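Local coordinates for protein putative adhesin (Komagataella phaffii, PDB 5FX8) that probably acts as a cell-surface adhesin, and may take part in cell-cell interaction through salt bridges and hydrogen bonds with other proteins, at residues 177-182 with 259-264; 25-30 with 129-134; 163-168 with 274-279; 9-12 with 18-21. All coordinates share one frame; numbering follows the deposited sequence.

The chain is the N-terminal part of the adhesin and carries two cohesin-like domains in series. Contacts 4 and 2 come first along the chain and lie in the first domain, with centres 14 Å apart. They reach the same two sheets: strand 4-11 pairs with strand 25-31, and strands 18-19 and 126-132 both belong to the three-stranded sheet. Contacts 3 and 1 lie in the second domain, with centres 16 Å apart; the segments of contact 1 fall between those of contact 3. Both join the same two five-stranded antiparallel sheets. Arg262 of contact 1 forms a salt bridge with Asp168 of contact 3, on the neighbouring strand of one sheet. Each domain thus has its own core.

Contact 1 of 4, residues 177-182 with 259-264; sequences TNIDIS and EVLRVS
Asn178 OD1 accepts a hydrogen bond from Thr177 OG1 at 2.9 Å, on a strand whose next residues, Ile179 and Ile181, meet Leu261 and Val263 across the core. The fold here is the beta-sandwich of the second cohesin-like domain. Strand 176-186 belongs to one antiparallel sheet and strand 260-268 to the other. The two segments run in roughly the same direction, with no hydrogen bond between them. The Thr177 hydroxyl lies 17° from the carbonyl plane of the Asn178 amide. At the other end of that amide, ND2 bonds to Glu238. Thr177 and Asn178 both face Thr285 in a classic beta bulge.

The contact itself is aliphatic and buried. Both isoleucines hold CG1 beside the backbone N (chi1 -58° in Ile179), and CD1 extends from there toward the opposite sheet. The side chains of Ile179 and Leu261 lie alongside each other and point opposite ways, and so do those of Ile181 and Val263. Leu249 and Phe251, on the strand next to 176-186, also touch Val263. On the other side of strand 260-268, Arg262 forms salt bridges with Asp168 and Asp208 and a cation-pi contact with Phe209. Two methyl pairs make the meeting: CD1 of Ile179 is 3.8 Å from CD2 of Leu261, and CD1 of Ile181 is 4.2 Å from CG2 of Val263.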
loop_
_atom_site.group_PDB
_atom_site.type_symbol
_atom_site.label_atom_id
_atom_site.label_comp_id
_atom_site.label_asym_id
_atom_site.label_seq_id
_atom_site.Cartn_x
_atom_site.Cartn_y
_atom_site.Cartn_z
ATOM N N THR C 177 -14.398 -21.010 13.120
ATOM C CA THR C 177 -14.001 -20.618 11.770
ATOM C C THR C 177 -14.449 -21.589 10.685
ATOM O O THR C 177 -14.752 -21.150 9.573
ATOM C CB THR C 177 -12.471 -20.452 11.673
ATOM O OG1 THR C 177 -11.828 -21.725 11.780
ATOM C CG2 THR C 177 -11.969 -19.564 12.789
ATOM N N ASN C 178 -14.508 -22.888 10.968
ATOM C CA ASN C 178 -14.968 -23.848 9.981
ATOM C C ASN C 178 -15.903 -24.860 10.624
ATOM O O ASN C 178 -15.781 -25.198 11.801
ATOM C CB ASN C 178 -13.794 -24.549 9.307
ATOM C CG ASN C 178 -12.917 -23.583 8.572
ATOM O OD1 ASN C 178 -12.120 -22.877 9.180
ATOM N ND2 ASN C 178 -13.067 -23.525 7.256
ATOM N N ILE C 179 -16.856 -25.326 9.829
ATOM C CA ILE C 179 -17.861 -26.271 10.276
ATOM C C ILE C 179 -18.001 -27.357 9.229
ATOM O O ILE C 179 -18.294 -27.068 8.067
ATOM C CB ILE C 179 -19.216 -25.595 10.511
ATOM C CG1 ILE C 179 -19.068 -24.488 11.546
ATOM C CG2 ILE C 179 -20.219 -26.634 10.934
ATOM C CD1 ILE C 179 -20.339 -23.752 11.848
ATOM N N ASP C 180 -17.812 -28.604 9.650
ATOM C CA ASP C 180 -18.002 -29.783 8.820
ATOM C C ASP C 180 -19.137 -30.641 9.365
ATOM O O ASP C 180 -19.143 -30.985 10.544
ATOM C CB ASP C 180 -16.726 -30.603 8.778
ATOM C CG ASP C 180 -15.553 -29.799 8.343
ATOM O OD1 ASP C 180 -15.673 -29.121 7.303
ATOM O OD2 ASP C 180 -14.519 -29.827 9.041
ATOM N N ILE C 181 -20.067 -31.027 8.500
ATOM C CA ILE C 181 -21.235 -31.803 8.894
ATOM C C ILE C 181 -21.415 -32.967 7.931
ATOM O O ILE C 181 -21.299 -32.800 6.715
ATOM C CB ILE C 181 -22.496 -30.915 8.923
ATOM C CG1 ILE C 181 -22.355 -29.830 9.976
ATOM C CG2 ILE C 181 -23.706 -31.717 9.242
ATOM C CD1 ILE C 181 -23.151 -28.629 9.669
ATOM N N SER C 182 -21.697 -34.147 8.468
ATOM C CA SER C 182 -22.161 -35.261 7.652
ATOM C C SER C 182 -23.243 -36.031 8.402
ATOM O O SER C 182 -23.141 -36.226 9.613
ATOM C CB SER C 182 -21.023 -36.194 7.295
ATOM O OG SER C 182 -20.501 -36.739 8.480
ATOM N N GLU C 259 -24.653 -15.864 18.023
ATOM C CA GLU C 259 -25.394 -16.385 16.893
ATOM C C GLU C 259 -25.439 -17.905 16.946
ATOM O O GLU C 259 -24.597 -18.549 17.567
ATOM C CB GLU C 259 -24.777 -15.907 15.578
ATOM C CG GLU C 259 -25.163 -14.484 15.204
ATOM C CD GLU C 259 -24.499 -14.029 13.922
ATOM O OE1 GLU C 259 -23.484 -14.652 13.556
ATOM O OE2 GLU C 259 -24.983 -13.062 13.283
ATOM N N VAL C 260 -26.462 -18.470 16.308
ATOM C CA VAL C 260 -26.605 -19.912 16.148
ATOM C C VAL C 260 -26.843 -20.198 14.677
ATOM O O VAL C 260 -27.756 -19.626 14.077
ATOM C CB VAL C 260 -27.756 -20.487 17.001
ATOM C CG1 VAL C 260 -28.056 -21.899 16.600
ATOM C CG2 VAL C 260 -27.402 -20.484 18.453
ATOM N N LEU C 261 -26.007 -21.058 14.095
ATOM C CA LEU C 261 -26.227 -21.598 12.758
ATOM C C LEU C 261 -27.121 -22.828 12.831
ATOM O O LEU C 261 -26.815 -23.778 13.549
ATOM C CB LEU C 261 -24.902 -21.988 12.101
ATOM C CG LEU C 261 -25.042 -22.731 10.778
ATOM C CD1 LEU C 261 -25.637 -21.817 9.800
ATOM C CD2 LEU C 261 -23.712 -23.147 10.291
ATOM N N ARG C 262 -28.195 -22.833 12.059
ATOM C CA ARG C 262 -29.135 -23.944 12.058
ATOM C C ARG C 262 -29.231 -24.515 10.657
ATOM O O ARG C 262 -29.654 -23.824 9.733
ATOM C CB ARG C 262 -30.510 -23.497 12.558
ATOM C CG ARG C 262 -31.623 -24.507 12.333
ATOM C CD ARG C 262 -32.820 -24.204 13.190
ATOM N NE ARG C 262 -32.529 -24.519 14.579
ATOM C CZ ARG C 262 -33.326 -24.207 15.585
ATOM N NH1 ARG C 262 -34.461 -23.569 15.342
ATOM N NH2 ARG C 262 -32.991 -24.529 16.825
ATOM N N VAL C 263 -28.853 -25.771 10.497
ATOM C CA VAL C 263 -28.980 -26.442 9.218
ATOM C C VAL C 263 -30.194 -27.355 9.258
ATOM O O VAL C 263 -30.374 -28.122 10.204
ATOM C CB VAL C 263 -27.707 -27.227 8.878
ATOM C CG1 VAL C 263 -27.851 -27.854 7.516
ATOM C CG2 VAL C 263 -26.537 -26.309 8.889
ATOM N N SER C 264 -31.023 -27.281 8.232
ATOM C CA SER C 264 -32.236 -28.075 8.150
ATOM C C SER C 264 -32.150 -28.986 6.938
ATOM O O SER C 264 -31.905 -28.509 5.833
ATOM C CB SER C 264 -33.453 -27.163 8.056
ATOM O OG SER C 264 -34.628 -27.883 7.784
#

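Contact 2 of 4, residues 25-30 with 129-134; sequences FVVSFV and FDFETS
Phe25 and Phe129 meet as an aromatic pair between two layers of the first cohesin-like domain. Strand 25-31 lies in the large mixed sheet, and strand 126-132 in a three-stranded sheet packed against it. The pair is an offset edge-to-face arrangement, with the edge of Phe129 turned toward the face of Phe25. The ring centroids are 6.0 Å apart and the planes stand at 69°. The closest atoms are CE2 of Phe25 and CZ of Phe129, at 4.3 Å. Val142 touches both rings, and Val9 lies against Phe129.

The second kind of interaction is aliphatic on aromatic. Val27 and Phe131 reach toward each other from their two layers. Phe131 holds CG beside its backbone N (chi1 -58°), which sends the ring across to the other layer. Ile7, Pro51 and Pro140 also pack on this ring.

No hydrogen bond links the two segments. The backbone of 25-30 is paired within its own sheet, with strand 4-11 and strand 101-114. Two polar side chains of 129-134 bond elsewhere: Asp130 to Ser139, and Thr133 to the carbonyl of Gln136. One methyl makes the nearest approach to the Phe131 ring: CG1 of Val27 sits 3.8 Å from CZ of Phe131 and 3.9 Å from CE2.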
loop_
_atom_site.group_PDB
_atom_site.type_symbol
_atom_site.label_atom_id
_atom_site.label_comp_id
_atom_site.label_asym_id
_atom_site.label_seq_id
_atom_site.Cartn_x
_atom_site.Cartn_y
_atom_site.Cartn_z
ATOM N N PHE C 25 -41.063 -38.553 26.740
ATOM C CA PHE C 25 -41.016 -38.803 28.173
ATOM C C PHE C 25 -41.397 -40.247 28.453
ATOM O O PHE C 25 -42.527 -40.658 28.181
ATOM C CB PHE C 25 -41.963 -37.871 28.908
ATOM C CG PHE C 25 -41.559 -36.445 28.849
ATOM C CD1 PHE C 25 -41.862 -35.669 27.746
ATOM C CD2 PHE C 25 -40.868 -35.869 29.905
ATOM C CE1 PHE C 25 -41.481 -34.345 27.704
ATOM C CE2 PHE C 25 -40.493 -34.540 29.857
ATOM C CZ PHE C 25 -40.801 -33.779 28.758
ATOM N N VAL C 26 -40.453 -41.005 28.998
ATOM C CA VAL C 26 -40.682 -42.379 29.421
ATOM C C VAL C 26 -41.498 -42.344 30.707
ATOM O O VAL C 26 -40.972 -41.996 31.766
ATOM C CB VAL C 26 -39.346 -43.092 29.634
ATOM C CG1 VAL C 26 -39.542 -44.518 30.048
ATOM C CG2 VAL C 26 -38.553 -43.015 28.385
ATOM N N VAL C 27 -42.779 -42.684 30.628
ATOM C CA VAL C 27 -43.646 -42.756 31.803
ATOM C C VAL C 27 -43.708 -44.209 32.260
ATOM O O VAL C 27 -44.359 -45.028 31.613
ATOM C CB VAL C 27 -45.049 -42.224 31.505
ATOM C CG1 VAL C 27 -45.897 -42.328 32.726
ATOM C CG2 VAL C 27 -44.980 -40.812 31.075
ATOM N N SER C 28 -43.075 -44.530 33.388
ATOM C CA SER C 28 -42.875 -45.903 33.849
ATOM C C SER C 28 -43.759 -46.241 35.043
ATOM O O SER C 28 -43.751 -45.537 36.052
ATOM C CB SER C 28 -41.420 -46.130 34.231
ATOM O OG SER C 28 -40.592 -45.964 33.108
ATOM N N PHE C 29 -44.479 -47.349 34.948
ATOM C CA PHE C 29 -45.354 -47.813 36.021
ATOM C C PHE C 29 -44.695 -49.025 36.658
ATOM O O PHE C 29 -44.662 -50.098 36.065
ATOM C CB PHE C 29 -46.750 -48.139 35.489
ATOM C CG PHE C 29 -47.463 -46.956 34.921
ATOM C CD1 PHE C 29 -47.310 -46.610 33.589
ATOM C CD2 PHE C 29 -48.252 -46.160 35.724
ATOM C CE1 PHE C 29 -47.942 -45.514 33.059
ATOM C CE2 PHE C 29 -48.902 -45.071 35.204
ATOM C CZ PHE C 29 -48.742 -44.747 33.862
ATOM N N VAL C 30 -44.140 -48.843 37.830
ATOM C CA VAL C 30 -43.407 -49.892 38.516
ATOM C C VAL C 30 -44.391 -50.734 39.308
ATOM O O VAL C 30 -45.243 -50.196 40.020
ATOM C CB VAL C 30 -42.329 -49.290 39.430
ATOM C CG1 VAL C 30 -41.551 -50.372 40.171
ATOM C CG2 VAL C 30 -41.403 -48.456 38.612
ATOM N N PHE C 129 -45.650 -33.858 37.366
ATOM C CA PHE C 129 -46.786 -34.508 36.726
ATOM C C PHE C 129 -47.558 -35.246 37.798
ATOM O O PHE C 129 -46.966 -35.988 38.581
ATOM C CB PHE C 129 -46.347 -35.505 35.651
ATOM C CG PHE C 129 -45.430 -34.952 34.613
ATOM C CD1 PHE C 129 -45.932 -34.277 33.523
ATOM C CD2 PHE C 129 -44.077 -35.163 34.694
ATOM C CE1 PHE C 129 -45.106 -33.807 32.563
ATOM C CE2 PHE C 129 -43.250 -34.692 33.734
ATOM C CZ PHE C 129 -43.762 -34.017 32.668
ATOM N N ASP C 130 -48.864 -35.042 37.842
ATOM C CA ASP C 130 -49.709 -35.663 38.857
ATOM C C ASP C 130 -50.435 -36.868 38.263
ATOM O O ASP C 130 -51.308 -36.716 37.407
ATOM C CB ASP C 130 -50.705 -34.650 39.414
ATOM C CG ASP C 130 -50.041 -33.567 40.214
ATOM O OD1 ASP C 130 -48.949 -33.823 40.754
ATOM O OD2 ASP C 130 -50.607 -32.458 40.302
ATOM N N PHE C 131 -50.083 -38.062 38.722
ATOM C CA PHE C 131 -50.826 -39.281 38.407
ATOM C C PHE C 131 -51.683 -39.667 39.615
ATOM O O PHE C 131 -51.166 -39.839 40.724
ATOM C CB PHE C 131 -49.876 -40.417 38.026
ATOM C CG PHE C 131 -48.993 -40.096 36.856
ATOM C CD1 PHE C 131 -47.765 -39.492 37.048
ATOM C CD2 PHE C 131 -49.394 -40.380 35.568
ATOM C CE1 PHE C 131 -46.968 -39.179 35.999
ATOM C CE2 PHE C 131 -48.592 -40.070 34.513
ATOM C CZ PHE C 131 -47.376 -39.461 34.730
ATOM N N GLU C 132 -52.990 -39.785 39.406
ATOM C CA GLU C 132 -53.921 -40.135 40.469
ATOM C C GLU C 132 -54.320 -41.600 40.364
ATOM O O GLU C 132 -54.763 -42.060 39.307
ATOM C CB GLU C 132 -55.151 -39.234 40.430
ATOM C CG GLU C 132 -54.831 -37.806 40.830
ATOM C CD GLU C 132 -55.994 -37.086 41.474
ATOM O OE1 GLU C 132 -57.042 -37.727 41.706
ATOM O OE2 GLU C 132 -55.862 -35.872 41.745
ATOM N N THR C 133 -54.118 -42.339 41.450
ATOM C CA THR C 133 -54.743 -43.642 41.588
ATOM C C THR C 133 -55.917 -43.524 42.546
ATOM O O THR C 133 -56.543 -42.462 42.642
ATOM C CB THR C 133 -53.758 -44.685 42.091
ATOM O OG1 THR C 133 -53.401 -44.383 43.438
ATOM C CG2 THR C 133 -52.520 -44.685 41.228
ATOM N N SER C 134 -56.222 -44.600 43.261
ATOM C CA SER C 134 -57.368 -44.574 44.158
ATOM C C SER C 134 -56.955 -44.218 45.568
ATOM O O SER C 134 -57.681 -43.513 46.271
ATOM C CB SER C 134 -58.098 -45.918 44.135
ATOM O OG SER C 134 -57.206 -47.002 44.307
#

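Contact 3 of 4, residues 163-168 with 274-279; sequences VEWFVD and LEVQNV
The side-chain amide of Asn278 stacks on one face of the Trp165 indole. The planes are 28° apart, and ND2 lies 3.1 Å above the ring plane, offset toward the rim. The amide nitrogen is nearest CE2 of Trp165, while CB of Asn278 covers CZ2 and CH2. Although ND2 also lies near NE1, both are donors and they do not bond. Val276 comes from another direction. Its CG1 is at the ring edge, near the plane, 4.0 Å from CZ2 of Trp165. The opposite face of the indole carries CG1 of Val163, 4.0 Å above the plane.

The next shell fixes these groups. Asn278 has CG anti to its own N (chi1 179°), which carries the amide out over the indole. Its OD1 accepts a hydrogen bond from Lys154 NZ. That charge holds the amide at its oxygen end and would probably polarise it. With the two planes so close to parallel, the arrangement is a stack and not an N-H bond aimed at the ring. Trp165 also meets the ring of Phe265, with planes at about 30°. Thr183 and Gln185 pack against Asn278.

This buried contact ties the two sheets of the second cohesin-like sandwich together. Strand 162-170 lies between strands 153-158 and 260-268 in one sheet, and strand 275-286 between strands 176-186 and 294-304 in the other.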
loop_
_atom_site.group_PDB
_atom_site.type_symbol
_atom_site.label_atom_id
_atom_site.label_comp_id
_atom_site.label_asym_id
_atom_site.label_seq_id
_atom_site.Cartn_x
_atom_site.Cartn_y
_atom_site.Cartn_z
ATOM N N VAL C 163 -39.299 -36.469 8.356
ATOM C CA VAL C 163 -38.504 -35.894 9.436
ATOM C C VAL C 163 -37.798 -34.668 8.903
ATOM O O VAL C 163 -37.102 -34.747 7.890
ATOM C CB VAL C 163 -37.435 -36.848 9.978
ATOM C CG1 VAL C 163 -37.151 -36.499 11.411
ATOM C CG2 VAL C 163 -37.831 -38.231 9.817
ATOM N N GLU C 164 -37.918 -33.563 9.607
ATOM C CA GLU C 164 -37.038 -32.432 9.395
ATOM C C GLU C 164 -36.013 -32.454 10.516
ATOM O O GLU C 164 -36.379 -32.422 11.696
ATOM C CB GLU C 164 -37.824 -31.131 9.373
ATOM C CG GLU C 164 -37.009 -29.944 8.932
ATOM C CD GLU C 164 -37.809 -28.669 8.881
ATOM O OE1 GLU C 164 -38.970 -28.649 9.377
ATOM O OE2 GLU C 164 -37.257 -27.682 8.339
ATOM N N TRP C 165 -34.743 -32.581 10.151
ATOM C CA TRP C 165 -33.656 -32.551 11.110
ATOM C C TRP C 165 -33.133 -31.135 11.227
ATOM O O TRP C 165 -33.062 -30.415 10.233
ATOM C CB TRP C 165 -32.518 -33.459 10.680
ATOM C CG TRP C 165 -32.843 -34.872 10.565
ATOM C CD1 TRP C 165 -33.088 -35.562 9.422
ATOM C CD2 TRP C 165 -32.916 -35.811 11.623
ATOM N NE1 TRP C 165 -33.315 -36.879 9.701
ATOM C CE2 TRP C 165 -33.222 -37.059 11.053
ATOM C CE3 TRP C 165 -32.764 -35.720 13.006
ATOM C CZ2 TRP C 165 -33.385 -38.208 11.818
ATOM C CZ3 TRP C 165 -32.912 -36.865 13.765
ATOM C CH2 TRP C 165 -33.216 -38.093 13.167
ATOM N N PHE C 166 -32.784 -30.737 12.450
ATOM C CA PHE C 166 -32.100 -29.478 12.722
ATOM C C PHE C 166 -30.768 -29.786 13.378
ATOM O O PHE C 166 -30.716 -30.539 14.350
ATOM C CB PHE C 166 -32.911 -28.555 13.636
ATOM C CG PHE C 166 -34.120 -27.938 12.983
ATOM C CD1 PHE C 166 -34.258 -27.931 11.611
ATOM C CD2 PHE C 166 -35.114 -27.363 13.743
ATOM C CE1 PHE C 166 -35.363 -27.369 10.994
ATOM C CE2 PHE C 166 -36.228 -26.802 13.133
ATOM C CZ PHE C 166 -36.343 -26.808 11.746
ATOM N N VAL C 167 -29.698 -29.215 12.849
ATOM C CA VAL C 167 -28.389 -29.253 13.483
ATOM C C VAL C 167 -28.036 -27.815 13.835
ATOM O O VAL C 167 -27.870 -26.972 12.945
ATOM C CB VAL C 167 -27.326 -29.881 12.576
ATOM C CG1 VAL C 167 -26.016 -29.957 13.300
ATOM C CG2 VAL C 167 -27.760 -31.267 12.120
ATOM N N ASP C 168 -27.955 -27.520 15.124
ATOM C CA ASP C 168 -27.635 -26.184 15.600
ATOM C C ASP C 168 -26.169 -26.109 15.989
ATOM O O ASP C 168 -25.679 -26.959 16.735
ATOM C CB ASP C 168 -28.505 -25.809 16.794
ATOM C CG ASP C 168 -29.896 -25.409 16.389
ATOM O OD1 ASP C 168 -30.185 -25.446 15.181
ATOM O OD2 ASP C 168 -30.706 -25.051 17.269
ATOM N N LEU C 274 -41.529 -46.651 11.142
ATOM C CA LEU C 274 -41.894 -46.151 12.460
ATOM C C LEU C 274 -40.712 -45.618 13.244
ATOM O O LEU C 274 -40.917 -44.966 14.263
ATOM C CB LEU C 274 -42.578 -47.251 13.290
ATOM C CG LEU C 274 -43.769 -47.980 12.657
ATOM C CD1 LEU C 274 -44.037 -49.353 13.295
ATOM C CD2 LEU C 274 -44.987 -47.100 12.734
ATOM N N GLU C 275 -39.493 -45.869 12.794
ATOM C CA GLU C 275 -38.287 -45.579 13.538
ATOM C C GLU C 275 -37.175 -45.379 12.516
ATOM O O GLU C 275 -37.187 -45.996 11.445
ATOM C CB GLU C 275 -37.984 -46.718 14.523
ATOM C CG GLU C 275 -36.626 -46.657 15.219
ATOM C CD GLU C 275 -36.293 -47.935 16.003
ATOM O OE1 GLU C 275 -36.783 -49.017 15.621
ATOM O OE2 GLU C 275 -35.549 -47.862 17.009
ATOM N N VAL C 276 -36.229 -44.496 12.844
ATOM C CA VAL C 276 -35.168 -44.077 11.929
ATOM C C VAL C 276 -33.865 -43.929 12.709
ATOM O O VAL C 276 -33.813 -43.193 13.697
ATOM C CB VAL C 276 -35.538 -42.755 11.222
ATOM C CG1 VAL C 276 -34.316 -41.993 10.803
ATOM C CG2 VAL C 276 -36.344 -43.034 10.020
ATOM N N GLN C 277 -32.809 -44.614 12.263
ATOM C CA GLN C 277 -31.471 -44.407 12.814
ATOM C C GLN C 277 -30.808 -43.245 12.084
ATOM O O GLN C 277 -30.885 -43.154 10.856
ATOM C CB GLN C 277 -30.615 -45.665 12.695
ATOM C CG GLN C 277 -31.266 -46.914 13.257
ATOM C CD GLN C 277 -31.538 -46.810 14.747
ATOM O OE1 GLN C 277 -30.627 -46.530 15.539
ATOM N NE2 GLN C 277 -32.798 -47.020 15.142
ATOM N N ASN C 278 -30.186 -42.345 12.844
ATOM C CA ASN C 278 -29.596 -41.143 12.271
ATOM C C ASN C 278 -28.400 -40.702 13.088
ATOM O O ASN C 278 -28.522 -40.504 14.298
ATOM C CB ASN C 278 -30.598 -40.000 12.219
ATOM C CG ASN C 278 -29.993 -38.736 11.657
ATOM O OD1 ASN C 278 -29.214 -38.061 12.314
ATOM N ND2 ASN C 278 -30.348 -38.416 10.436
ATOM N N VAL C 279 -27.271 -40.488 12.427
ATOM C CA VAL C 279 -26.102 -39.922 13.080
ATOM C C VAL C 279 -25.705 -38.649 12.353
ATOM O O VAL C 279 -25.902 -38.527 11.143
ATOM C CB VAL C 279 -24.940 -40.921 13.121
ATOM C CG1 VAL C 279 -24.522 -41.244 11.743
ATOM C CG2 VAL C 279 -23.793 -40.346 13.882
#

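Contact 4 of 4, residues 9-12 with 18-21; sequences VVSE and TAYL
Ser11 meets Thr18 and Ala19 with its CB. That carbon lies 3.4 Å from the carbonyl O of Thr18 and 3.6 Å from CB of Ala19. Next along the side chain comes OG, held opposite the backbone N (chi1 168°). It is 4.1 Å from the Ala19 methyl and 3.9 Å from Thr18 O, and it makes no hydrogen bond to segment 18-21. Its main partner is OD2 of Asp23. Two weak hydrogen bonds from the backbone N atoms of Arg13 and Thr14 also reach OG. The first links a serine to the amide two residues on, as in an ST turn. With two amides donating to it, the hydroxyl probably gives its proton to the Asp23 carboxylate.

Ala19 presents just a methyl to Ser11, and Phe25 and Val142 pack on that methyl too. The Thr18 carbonyl has its own donor, the hydroxyl of Thr14.

The two segments belong to different sheets of the first cohesin-like domain. Segment 9-12 is paired with strand 25-31 and its approach: Val10 bonds to Val26, and Glu12 to Trp24. Ala19 bonds through its backbone to Asp143 and Val145. The short link from 13 to 17 therefore carries the chain from one sheet to the other.

Asp23 OD2 also accepts a hydrogen bond from the backbone N of Tyr20. One carboxylate oxygen thus holds both segments. Their direct touch is CB against a methyl and a carbonyl oxygen, so the polar link runs through Asp23, which probably helps to set their spacing.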
loop_
_atom_site.group_PDB
_atom_site.type_symbol
_atom_site.label_atom_id
_atom_site.label_comp_id
_atom_site.label_asym_id
_atom_site.label_seq_id
_atom_site.Cartn_x
_atom_site.Cartn_y
_atom_site.Cartn_z
ATOM N N VAL C 9 -41.057 -40.447 35.651
ATOM C CA VAL C 9 -41.027 -39.777 34.364
ATOM C C VAL C 9 -39.624 -39.254 34.136
ATOM O O VAL C 9 -39.087 -38.520 34.970
ATOM C CB VAL C 9 -42.029 -38.629 34.287
ATOM C CG1 VAL C 9 -41.946 -38.029 32.926
ATOM C CG2 VAL C 9 -43.412 -39.126 34.558
ATOM N N VAL C 10 -39.021 -39.640 33.026
ATOM C CA VAL C 10 -37.724 -39.130 32.623
ATOM C C VAL C 10 -37.784 -38.857 31.132
ATOM O O VAL C 10 -38.750 -39.209 30.450
ATOM C CB VAL C 10 -36.567 -40.094 32.934
ATOM C CG1 VAL C 10 -36.575 -40.462 34.385
ATOM C CG2 VAL C 10 -36.667 -41.321 32.086
ATOM N N SER C 11 -36.737 -38.218 30.636
ATOM C CA SER C 11 -36.606 -37.917 29.221
ATOM C C SER C 11 -35.961 -39.104 28.530
ATOM O O SER C 11 -34.946 -39.617 29.002
ATOM C CB SER C 11 -35.760 -36.663 29.018
ATOM O OG SER C 11 -35.391 -36.510 27.665
ATOM N N GLU C 12 -36.553 -39.544 27.420
ATOM C CA GLU C 12 -35.921 -40.604 26.645
ATOM C C GLU C 12 -34.571 -40.150 26.104
ATOM O O GLU C 12 -33.645 -40.958 25.973
ATOM C CB GLU C 12 -36.854 -41.061 25.521
ATOM C CG GLU C 12 -36.309 -42.168 24.645
ATOM C CD GLU C 12 -37.381 -42.947 23.851
ATOM O OE1 GLU C 12 -38.228 -42.349 23.155
ATOM O OE2 GLU C 12 -37.368 -44.187 23.936
ATOM N N THR C 18 -33.790 -33.995 33.299
ATOM C CA THR C 18 -33.657 -32.852 32.402
ATOM C C THR C 18 -34.249 -33.189 31.037
ATOM O O THR C 18 -33.950 -34.241 30.465
ATOM C CB THR C 18 -32.184 -32.475 32.273
ATOM O OG1 THR C 18 -31.710 -32.038 33.545
ATOM C CG2 THR C 18 -31.997 -31.366 31.288
ATOM N N ALA C 19 -35.080 -32.300 30.510
ATOM C CA ALA C 19 -35.757 -32.613 29.273
ATOM C C ALA C 19 -35.997 -31.343 28.483
ATOM O O ALA C 19 -36.075 -30.257 29.049
ATOM C CB ALA C 19 -37.083 -33.310 29.539
ATOM N N TYR C 20 -36.097 -31.496 27.165
ATOM C CA TYR C 20 -36.610 -30.474 26.267
ATOM C C TYR C 20 -38.126 -30.574 26.181
ATOM O O TYR C 20 -38.719 -31.616 26.447
ATOM C CB TYR C 20 -36.025 -30.627 24.867
ATOM C CG TYR C 20 -34.577 -30.318 24.756
ATOM C CD1 TYR C 20 -33.960 -29.471 25.659
ATOM C CD2 TYR C 20 -33.819 -30.859 23.749
ATOM C CE1 TYR C 20 -32.627 -29.179 25.554
ATOM C CE2 TYR C 20 -32.469 -30.570 23.636
ATOM C CZ TYR C 20 -31.886 -29.732 24.539
ATOM O OH TYR C 20 -30.557 -29.442 24.452
ATOM N N LEU C 21 -38.760 -29.477 25.785
ATOM C CA LEU C 21 -40.196 -29.539 25.614
ATOM C C LEU C 21 -40.575 -30.501 24.512
ATOM O O LEU C 21 -41.725 -30.940 24.461
ATOM C CB LEU C 21 -40.757 -28.164 25.302
ATOM C CG LEU C 21 -40.729 -27.095 26.382
ATOM C CD1 LEU C 21 -41.233 -25.800 25.792
ATOM C CD2 LEU C 21 -41.600 -27.519 27.522
#